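Local coordinates for protein similar to N-acetyltransferase (Staphylococcus aureus subsp. aureus, PDB 4MBU) that probably transfers an acetyl group from acetyl-CoA to an amine acceptor, as a member of the Gcn5-related N-acetyltransferase family, at residues 118-123 / 136-141. Residues are numbered along the deposited sequence; the frame is centred on the assembly and turned at random.
With CD (cadmium ion), chain G.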
loop_
_atom_site.group_PDB
_atom_site.type_symbol
_atom_site.label_atom_id
_atom_site.label_comp_id
_atom_site.label_asym_id
_atom_site.label_seq_id
_atom_site.Cartn_x
_atom_site.Cartn_y
_atom_site.Cartn_z
ATOM N N LEU A 118 15.626 7.177 6.287
ATOM C CA LEU A 118 14.810 8.371 6.049
ATOM C C LEU A 118 13.336 7.975 5.950
ATOM O O LEU A 118 12.964 7.109 5.147
ATOM C CB LEU A 118 15.280 9.098 4.779
ATOM C CG LEU A 118 14.588 10.400 4.341
ATOM C CD1 LEU A 118 14.690 11.430 5.445
ATOM C CD2 LEU A 118 15.225 10.940 3.069
ATOM N N VAL A 119 12.503 8.607 6.773
ATOM C CA VAL A 119 11.081 8.265 6.883
ATOM C C VAL A 119 10.178 9.422 6.416
ATOM O O VAL A 119 10.434 10.602 6.706
ATOM C CB VAL A 119 10.687 7.877 8.335
ATOM C CG1 VAL A 119 9.214 7.475 8.399
ATOM C CG2 VAL A 119 11.560 6.737 8.872
ATOM N N ALA A 120 9.147 9.061 5.654
ATOM C CA ALA A 120 8.101 9.978 5.230
ATOM C C ALA A 120 6.785 9.524 5.828
ATOM O O ALA A 120 6.391 8.359 5.671
ATOM C CB ALA A 120 7.980 9.991 3.717
ATOM N N GLY A 121 6.111 10.435 6.521
ATOM C CA GLY A 121 4.726 10.206 6.895
ATOM C C GLY A 121 3.855 10.830 5.823
ATOM O O GLY A 121 3.813 12.034 5.695
ATOM N N ILE A 122 3.169 10.027 5.024
ATOM C CA ILE A 122 2.391 10.574 3.922
ATOM C C ILE A 122 0.934 10.179 4.105
ATOM O O ILE A 122 0.642 9.002 4.323
ATOM C CB ILE A 122 2.877 9.999 2.575
ATOM C CG1 ILE A 122 4.382 10.202 2.385
ATOM C CG2 ILE A 122 2.121 10.616 1.417
ATOM C CD1 ILE A 122 4.917 9.513 1.129
ATOM N N ASP A 123 0.014 11.138 4.009
ATOM C CA ASP A 123 -1.406 10.804 4.126
ATOM C C ASP A 123 -1.740 9.809 3.019
ATOM O O ASP A 123 -1.269 9.974 1.897
ATOM C CB ASP A 123 -2.276 12.051 3.978
ATOM C CG ASP A 123 -3.736 11.770 4.275
ATOM O OD1 ASP A 123 -4.063 11.579 5.470
ATOM O OD2 ASP A 123 -4.550 11.720 3.321
ATOM N N PHE A 136 11.872 7.437 -5.854
ATOM C CA PHE A 136 13.181 7.494 -5.198
ATOM C C PHE A 136 13.454 6.249 -4.354
ATOM O O PHE A 136 14.313 6.267 -3.471
ATOM C CB PHE A 136 13.289 8.757 -4.336
ATOM C CG PHE A 136 13.567 10.005 -5.132
ATOM C CD1 PHE A 136 14.866 10.458 -5.297
ATOM C CD2 PHE A 136 12.536 10.704 -5.738
ATOM C CE1 PHE A 136 15.127 11.596 -6.039
ATOM C CE2 PHE A 136 12.794 11.840 -6.477
ATOM C CZ PHE A 136 14.090 12.287 -6.626
ATOM N N ASN A 137 12.702 5.182 -4.619
ATOM C CA ASN A 137 12.931 3.885 -3.984
ATOM C C ASN A 137 12.654 3.817 -2.471
ATOM O O ASN A 137 13.262 3.015 -1.751
ATOM C CB ASN A 137 14.335 3.378 -4.331
ATOM C CG ASN A 137 14.550 3.261 -5.835
ATOM O OD1 ASN A 137 13.706 2.707 -6.554
ATOM N ND2 ASN A 137 15.670 3.801 -6.321
ATOM N N PHE A 138 11.740 4.662 -1.993
ATOM C CA PHE A 138 11.168 4.474 -0.662
ATOM C C PHE A 138 10.267 3.243 -0.722
ATOM O O PHE A 138 9.609 3.020 -1.741
ATOM C CB PHE A 138 10.335 5.693 -0.259
ATOM C CG PHE A 138 11.147 6.858 0.229
ATOM C CD1 PHE A 138 11.971 7.568 -0.641
ATOM C CD2 PHE A 138 11.061 7.273 1.556
ATOM C CE1 PHE A 138 12.705 8.653 -0.186
ATOM C CE2 PHE A 138 11.792 8.359 2.013
ATOM C CZ PHE A 138 12.618 9.047 1.146
ATOM N N LYS A 139 10.257 2.438 0.342
ATOM C CA LYS A 139 9.343 1.292 0.453
ATOM C C LYS A 139 8.195 1.604 1.408
ATOM O O LYS A 139 8.409 2.144 2.501
ATOM C CB LYS A 139 10.080 0.066 1.018
ATOM C CG LYS A 139 11.413 -0.236 0.361
ATOM C CD LYS A 139 11.217 -0.556 -1.093
ATOM C CE LYS A 139 12.483 -1.126 -1.706
ATOM N NZ LYS A 139 12.270 -1.319 -3.171
ATOM N N HIS A 140 6.976 1.241 1.027
ATOM C CA HIS A 140 5.848 1.389 1.944
ATOM C C HIS A 140 6.056 0.433 3.118
ATOM O O HIS A 140 6.094 -0.795 2.941
ATOM C CB HIS A 140 4.533 1.091 1.241
ATOM C CG HIS A 140 3.320 1.419 2.051
ATOM N ND1 HIS A 140 2.057 0.997 1.713
ATOM C CD2 HIS A 140 3.187 2.133 3.197
ATOM C CE1 HIS A 140 1.190 1.422 2.611
ATOM N NE2 HIS A 140 1.840 2.114 3.521
ATOM N N ALA A 141 6.203 0.997 4.314
ATOM C CA ALA A 141 6.546 0.204 5.497
ATOM C C ALA A 141 5.317 -0.099 6.337
ATOM O O ALA A 141 5.345 -0.991 7.183
ATOM C CB ALA A 141 7.605 0.920 6.339
HETATM CD CD CD G . 4.889 14.234 6.143
HETATM O O HOH W 1 6.934 13.065 7.025
#
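The ring of Phe-138 reaches across to strand 117-123 and meets it with its far end. Its CZ lies 3.8 Å from Leu-118 CD2, the two side chains passing at a slant, while CE2 sits 3.6 Å from the backbone O of Leu-118, with the oxygen lying oblique to the ring. Ala-120, two residues along on the same side of the strand, adds a looser apolar touch, its CB 4.5 Å from Phe-138 CE2. All three residues are buried. Phe-138 points at the strand with CG anti to its own carbonyl carbon (chi1 -79°), and His-133 meets the ring edge-to-face, with His-85 of strand 82-89 also against it. The ring is positioned just past the end of helix 127-135, where Asn-137, at positive phi, is the C-prime residue of a Schellman motif in which Phe-138 N bonds to His-133 O. The chain then runs straight into strand 139-150, outermost in the sheet of this chain, with Ala-141 bonded through its backbone to a third subunit. Strands 117-123 and 139-150, joined by the helix, form a beta-alpha-beta crossover with strand 153-163 inserted between them, in the C-terminal half of the GNAT fold.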